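Local coordinates for protein lipoteichoic acid primase (Listeria monocytogenes, PDB 4UOP) that belongs to the sulfatase-like alpha/beta family and holds a magnesium ion in its extracellular catalytic domain, at residues E194-Y208 against Q260-I273. Sequence-based numbering, arbitrary orientation.
Sequences EVLYNKAFPILEEQY and QLGEFIQKLKDSGI
Tyr197 turns its ring beside its own backbone N (chi1 -61°), whereas Phe264 sets its ring anti to the backbone N (chi1 177°), and the two meet face against face. Centroids 4.7 Å apart and nearly parallel planes define an offset stack; Phe264 CB also lies over the Tyr197 ring, 4.0 Å from its centroid, a CH-pi contact. Phe201 is a knob among Phe264, Lys267, Leu268 and Ser271: Ser271 CB touches its edge at CZ (3.7 Å), while Lys267 CE covers one face. The Lys267 chain, bent at chi3, crosses that ring and brings NZ to Asn198 OD1 (3.0 Å), approaching from above the carbonyl plane. A water accepting from NZ and donating to Asn198 O (2.8 Å) gives the ammonium a second tie to the same residue. Past Gly272, the first residue to leave helical backbone angles, Ile273 CG1 packs over the Tyr208 ring, 3.7 Å from Tyr208 CG. The segment axes, 9.5 Å apart at 15°, lie side by side against the central mixed sheet of the sulfatase-like alpha/beta domain. Beneath them, Tyr197 rests on strands 59-65 and 214-219, Leu204 on 214-219, and Leu268 and Ile273 on 59-65, while helix 178-181 touches Leu196 and Ile203 of helix 193-209.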
loop_
_atom_site.group_PDB
_atom_site.type_symbol
_atom_site.label_atom_id
_atom_site.label_comp_id
_atom_site.label_asym_id
_atom_site.label_seq_id
_atom_site.Cartn_x
_atom_site.Cartn_y
_atom_site.Cartn_z
ATOM N N GLU B 194 6.714 -29.765 6.479
ATOM C CA GLU B 194 6.606 -31.222 6.558
ATOM C C GLU B 194 5.178 -31.652 6.903
ATOM O O GLU B 194 4.658 -32.578 6.317
ATOM C CB GLU B 194 7.582 -31.828 7.576
ATOM C CG GLU B 194 7.574 -33.351 7.579
ATOM C CD GLU B 194 8.758 -33.968 8.320
ATOM O OE1 GLU B 194 9.412 -33.268 9.121
ATOM O OE2 GLU B 194 9.041 -35.168 8.091
ATOM N N VAL B 195 4.549 -30.963 7.846
ATOM C CA VAL B 195 3.171 -31.281 8.245
ATOM C C VAL B 195 2.199 -30.924 7.099
ATOM O O VAL B 195 1.247 -31.664 6.831
ATOM C CB VAL B 195 2.787 -30.544 9.544
ATOM C CG1 VAL B 195 1.315 -30.712 9.862
ATOM C CG2 VAL B 195 3.642 -31.044 10.719
ATOM N N LEU B 196 2.459 -29.804 6.422
ATOM C CA LEU B 196 1.649 -29.392 5.265
ATOM C C LEU B 196 1.575 -30.523 4.259
ATOM O O LEU B 196 0.476 -30.987 3.896
ATOM C CB LEU B 196 2.236 -28.131 4.608
ATOM C CG LEU B 196 1.662 -27.727 3.245
ATOM C CD1 LEU B 196 0.223 -27.263 3.407
ATOM C CD2 LEU B 196 2.521 -26.652 2.621
ATOM N N TYR B 197 2.742 -31.028 3.858
ATOM C CA TYR B 197 2.789 -32.034 2.809
ATOM C C TYR B 197 2.286 -33.402 3.286
ATOM O O TYR B 197 1.590 -34.110 2.556
ATOM C CB TYR B 197 4.196 -32.155 2.233
ATOM C CG TYR B 197 4.708 -30.881 1.597
ATOM C CD1 TYR B 197 3.945 -30.202 0.639
ATOM C CD2 TYR B 197 5.943 -30.356 1.934
ATOM C CE1 TYR B 197 4.403 -29.029 0.067
ATOM C CE2 TYR B 197 6.422 -29.197 1.352
ATOM C CZ TYR B 197 5.637 -28.518 0.415
ATOM O OH TYR B 197 6.100 -27.340 -0.148
ATOM N N ASN B 198 2.647 -33.775 4.510
ATOM C CA ASN B 198 2.225 -35.065 5.056
ATOM C C ASN B 198 0.725 -35.188 5.297
ATOM O O ASN B 198 0.173 -36.266 5.163
ATOM C CB ASN B 198 2.993 -35.386 6.341
ATOM C CG ASN B 198 4.393 -35.884 6.067
ATOM O OD1 ASN B 198 4.699 -36.327 4.966
ATOM N ND2 ASN B 198 5.249 -35.833 7.078
ATOM N N LYS B 199 0.070 -34.110 5.690
ATOM C CA LYS B 199 -1.366 -34.156 5.903
ATOM C C LYS B 199 -2.154 -33.901 4.621
ATOM O O LYS B 199 -3.254 -34.401 4.486
ATOM C CB LYS B 199 -1.791 -33.213 7.013
ATOM C CG LYS B 199 -1.278 -33.681 8.376
ATOM C CD LYS B 199 -1.891 -32.897 9.516
ATOM C CE LYS B 199 -1.592 -33.543 10.859
ATOM N NZ LYS B 199 -2.452 -34.735 11.109
ATOM N N ALA B 200 -1.581 -33.185 3.663
ATOM C CA ALA B 200 -2.272 -32.990 2.371
ATOM C C ALA B 200 -2.239 -34.264 1.520
ATOM O O ALA B 200 -3.235 -34.631 0.888
ATOM C CB ALA B 200 -1.667 -31.829 1.599
ATOM N N PHE B 201 -1.102 -34.946 1.515
ATOM C CA PHE B 201 -0.890 -36.047 0.600
ATOM C C PHE B 201 -1.995 -37.131 0.636
ATOM O O PHE B 201 -2.470 -37.553 -0.420
ATOM C CB PHE B 201 0.519 -36.653 0.769
ATOM C CG PHE B 201 0.720 -37.895 -0.037
ATOM C CD1 PHE B 201 1.032 -37.814 -1.385
ATOM C CD2 PHE B 201 0.549 -39.144 0.540
ATOM C CE1 PHE B 201 1.194 -38.966 -2.140
ATOM C CE2 PHE B 201 0.709 -40.293 -0.205
ATOM C CZ PHE B 201 1.032 -40.200 -1.546
ATOM N N PRO B 202 -2.399 -37.598 1.840
ATOM C CA PRO B 202 -3.415 -38.651 1.899
ATOM C C PRO B 202 -4.752 -38.228 1.292
ATOM O O PRO B 202 -5.477 -39.061 0.773
ATOM C CB PRO B 202 -3.563 -38.914 3.404
ATOM C CG PRO B 202 -2.252 -38.511 3.987
ATOM C CD PRO B 202 -1.770 -37.361 3.156
ATOM N N ILE B 203 -5.059 -36.941 1.351
ATOM C CA ILE B 203 -6.276 -36.421 0.752
ATOM C C ILE B 203 -6.191 -36.549 -0.763
ATOM O O ILE B 203 -7.152 -36.985 -1.396
ATOM C CB ILE B 203 -6.517 -34.952 1.155
ATOM C CG1 ILE B 203 -6.827 -34.890 2.651
ATOM C CG2 ILE B 203 -7.663 -34.355 0.346
ATOM C CD1 ILE B 203 -6.646 -33.520 3.239
ATOM N N LEU B 204 -5.042 -36.185 -1.329
ATOM C CA LEU B 204 -4.803 -36.288 -2.770
ATOM C C LEU B 204 -4.796 -37.748 -3.224
ATOM O O LEU B 204 -5.337 -38.068 -4.273
ATOM C CB LEU B 204 -3.483 -35.624 -3.162
ATOM C CG LEU B 204 -3.217 -34.196 -2.647
ATOM C CD1 LEU B 204 -1.987 -33.583 -3.309
ATOM C CD2 LEU B 204 -4.434 -33.314 -2.820
ATOM N N GLU B 205 -4.160 -38.613 -2.434
ATOM C CA GLU B 205 -4.086 -40.037 -2.743
ATOM C C GLU B 205 -5.473 -40.682 -2.817
ATOM O O GLU B 205 -5.725 -41.510 -3.686
ATOM C CB GLU B 205 -3.217 -40.764 -1.700
ATOM C CG GLU B 205 -2.881 -42.198 -2.073
ATOM C CD GLU B 205 -1.895 -42.835 -1.106
ATOM O OE1 GLU B 205 -2.051 -42.641 0.120
ATOM O OE2 GLU B 205 -0.958 -43.516 -1.576
ATOM N N GLU B 206 -6.382 -40.289 -1.927
ATOM C CA GLU B 206 -7.726 -40.853 -1.975
ATOM C C GLU B 206 -8.534 -40.346 -3.158
ATOM O O GLU B 206 -9.304 -41.108 -3.737
ATOM C CB GLU B 206 -8.462 -40.656 -0.655
ATOM C CG GLU B 206 -7.924 -41.588 0.438
ATOM C CD GLU B 206 -7.648 -43.028 -0.042
ATOM O OE1 GLU B 206 -8.624 -43.774 -0.310
ATOM O OE2 GLU B 206 -6.455 -43.426 -0.140
ATOM N N GLN B 207 -8.329 -39.088 -3.547
ATOM C CA GLN B 207 -8.989 -38.585 -4.746
ATOM C C GLN B 207 -8.462 -39.300 -5.988
ATOM O O GLN B 207 -9.226 -39.670 -6.885
ATOM C CB GLN B 207 -8.772 -37.079 -4.880
ATOM C CG GLN B 207 -9.590 -36.273 -3.894
ATOM C CD GLN B 207 -9.264 -34.797 -3.962
ATOM O OE1 GLN B 207 -8.102 -34.398 -3.824
ATOM N NE2 GLN B 207 -10.274 -33.983 -4.222
ATOM N N TYR B 208 -7.150 -39.500 -6.023
ATOM C CA TYR B 208 -6.499 -40.212 -7.115
ATOM C C TYR B 208 -7.072 -41.644 -7.268
ATOM O O TYR B 208 -7.427 -42.062 -8.372
ATOM C CB TYR B 208 -5.001 -40.248 -6.853
ATOM C CG TYR B 208 -4.183 -41.088 -7.807
ATOM C CD1 TYR B 208 -4.061 -40.744 -9.136
ATOM C CD2 TYR B 208 -3.517 -42.224 -7.356
ATOM C CE1 TYR B 208 -3.294 -41.509 -10.006
ATOM C CE2 TYR B 208 -2.740 -42.990 -8.207
ATOM C CZ TYR B 208 -2.642 -42.646 -9.529
ATOM O OH TYR B 208 -1.873 -43.442 -10.348
ATOM N N GLN B 260 11.731 -30.490 2.162
ATOM C CA GLN B 260 10.394 -31.013 2.405
ATOM C C GLN B 260 9.615 -31.087 1.102
ATOM O O GLN B 260 8.868 -32.034 0.888
ATOM C CB GLN B 260 9.646 -30.185 3.454
ATOM C CG GLN B 260 10.273 -30.270 4.854
ATOM C CD GLN B 260 10.483 -31.700 5.329
ATOM O OE1 GLN B 260 9.661 -32.582 5.072
ATOM N NE2 GLN B 260 11.576 -31.930 6.048
ATOM N N LEU B 261 9.833 -30.125 0.221
ATOM C CA LEU B 261 9.247 -30.190 -1.131
ATOM C C LEU B 261 9.708 -31.440 -1.883
ATOM O O LEU B 261 8.901 -32.142 -2.491
ATOM C CB LEU B 261 9.596 -28.944 -1.927
ATOM C CG LEU B 261 8.983 -28.881 -3.334
ATOM C CD1 LEU B 261 7.462 -28.785 -3.264
ATOM C CD2 LEU B 261 9.573 -27.713 -4.105
ATOM N N GLY B 262 10.995 -31.757 -1.786
ATOM C CA GLY B 262 11.543 -32.962 -2.405
ATOM C C GLY B 262 10.913 -34.254 -1.896
ATOM O O GLY B 262 10.663 -35.186 -2.657
ATOM N N GLU B 263 10.671 -34.326 -0.592
ATOM C CA GLU B 263 9.999 -35.485 -0.011
ATOM C C GLU B 263 8.541 -35.623 -0.489
ATOM O O GLU B 263 8.060 -36.741 -0.706
ATOM C CB GLU B 263 10.090 -35.456 1.516
ATOM C CG GLU B 263 11.527 -35.685 1.983
ATOM C CD GLU B 263 11.720 -35.553 3.486
ATOM O OE1 GLU B 263 10.738 -35.674 4.244
ATOM O OE2 GLU B 263 12.873 -35.312 3.905
ATOM N N PHE B 264 7.854 -34.491 -0.629
ATOM C CA PHE B 264 6.494 -34.462 -1.148
ATOM C C PHE B 264 6.485 -34.967 -2.593
ATOM O O PHE B 264 5.650 -35.816 -2.950
ATOM C CB PHE B 264 5.932 -33.052 -1.022
ATOM C CG PHE B 264 4.554 -32.869 -1.579
ATOM C CD1 PHE B 264 3.478 -33.614 -1.100
ATOM C CD2 PHE B 264 4.316 -31.894 -2.526
ATOM C CE1 PHE B 264 2.203 -33.419 -1.606
ATOM C CE2 PHE B 264 3.039 -31.696 -3.026
ATOM C CZ PHE B 264 1.984 -32.455 -2.567
ATOM N N ILE B 265 7.435 -34.495 -3.399
ATOM C CA ILE B 265 7.579 -34.949 -4.779
ATOM C C ILE B 265 7.828 -36.463 -4.844
ATOM O O ILE B 265 7.233 -37.156 -5.661
ATOM C CB ILE B 265 8.712 -34.193 -5.508
ATOM C CG1 ILE B 265 8.331 -32.729 -5.721
ATOM C CG2 ILE B 265 9.032 -34.840 -6.843
ATOM C CD1 ILE B 265 9.479 -31.834 -6.134
ATOM N N GLN B 266 8.694 -36.980 -3.979
ATOM C CA GLN B 266 8.989 -38.408 -3.997
ATOM C C GLN B 266 7.727 -39.248 -3.681
ATOM O O GLN B 266 7.520 -40.313 -4.276
ATOM C CB GLN B 266 10.141 -38.745 -3.051
ATOM C CG GLN B 266 10.670 -40.168 -3.177
ATOM C CD GLN B 266 11.139 -40.489 -4.586
ATOM O OE1 GLN B 266 12.010 -39.818 -5.131
ATOM N NE2 GLN B 266 10.525 -41.485 -5.196
ATOM N N LYS B 267 6.878 -38.757 -2.783
ATOM C CA LYS B 267 5.605 -39.417 -2.495
ATOM C C LYS B 267 4.634 -39.352 -3.670
ATOM O O LYS B 267 3.937 -40.323 -3.937
ATOM C CB LYS B 267 4.958 -38.852 -1.231
ATOM C CG LYS B 267 5.731 -39.244 0.016
ATOM C CD LYS B 267 5.303 -38.454 1.243
ATOM C CE LYS B 267 3.980 -38.941 1.810
ATOM N NZ LYS B 267 3.864 -38.626 3.260
ATOM N N LEU B 268 4.588 -38.212 -4.354
ATOM C CA LEU B 268 3.793 -38.082 -5.567
ATOM C C LEU B 268 4.296 -39.054 -6.638
ATOM O O LEU B 268 3.502 -39.615 -7.382
ATOM C CB LEU B 268 3.829 -36.646 -6.107
ATOM C CG LEU B 268 3.222 -35.531 -5.252
ATOM C CD1 LEU B 268 3.447 -34.185 -5.922
ATOM C CD2 LEU B 268 1.741 -35.763 -4.935
ATOM N N LYS B 269 5.608 -39.238 -6.737
ATOM C CA LYS B 269 6.173 -40.167 -7.721
ATOM C C LYS B 269 5.821 -41.621 -7.375
ATOM O O LYS B 269 5.304 -42.351 -8.224
ATOM C CB LYS B 269 7.695 -39.983 -7.871
ATOM C CG LYS B 269 8.103 -38.694 -8.566
ATOM C CD LYS B 269 9.605 -38.539 -8.712
ATOM C CE LYS B 269 9.943 -37.323 -9.556
ATOM N NZ LYS B 269 11.405 -37.080 -9.664
ATOM N N ASP B 270 6.096 -42.030 -6.137
ATOM C CA ASP B 270 5.827 -43.400 -5.680
ATOM C C ASP B 270 4.363 -43.794 -5.812
ATOM O O ASP B 270 4.053 -44.919 -6.188
ATOM C CB ASP B 270 6.236 -43.578 -4.217
ATOM C CG ASP B 270 7.734 -43.531 -4.017
ATOM O OD1 ASP B 270 8.478 -43.706 -5.004
ATOM O OD2 ASP B 270 8.167 -43.333 -2.857
ATOM N N SER B 271 3.470 -42.851 -5.511
ATOM C CA SER B 271 2.058 -43.105 -5.521
ATOM C C SER B 271 1.466 -43.192 -6.918
ATOM O O SER B 271 0.366 -43.720 -7.066
ATOM C CB SER B 271 1.324 -42.007 -4.753
ATOM O OG SER B 271 1.375 -40.784 -5.462
ATOM N N GLY B 272 2.172 -42.687 -7.929
ATOM C CA GLY B 272 1.605 -42.578 -9.279
ATOM C C GLY B 272 0.961 -41.228 -9.604
ATOM O O GLY B 272 0.629 -40.948 -10.765
ATOM N N ILE B 273 0.779 -40.378 -8.597
ATOM C CA ILE B 273 0.133 -39.077 -8.819
ATOM C C ILE B 273 0.976 -38.194 -9.753
ATOM O O ILE B 273 0.435 -37.501 -10.611
ATOM C CB ILE B 273 -0.169 -38.374 -7.486
ATOM C CG1 ILE B 273 -1.270 -39.134 -6.742
ATOM C CG2 ILE B 273 -0.633 -36.941 -7.704
ATOM C CD1 ILE B 273 -1.355 -38.781 -5.275
HETATM O O HOH W 1 1.460 -38.473 4.128
#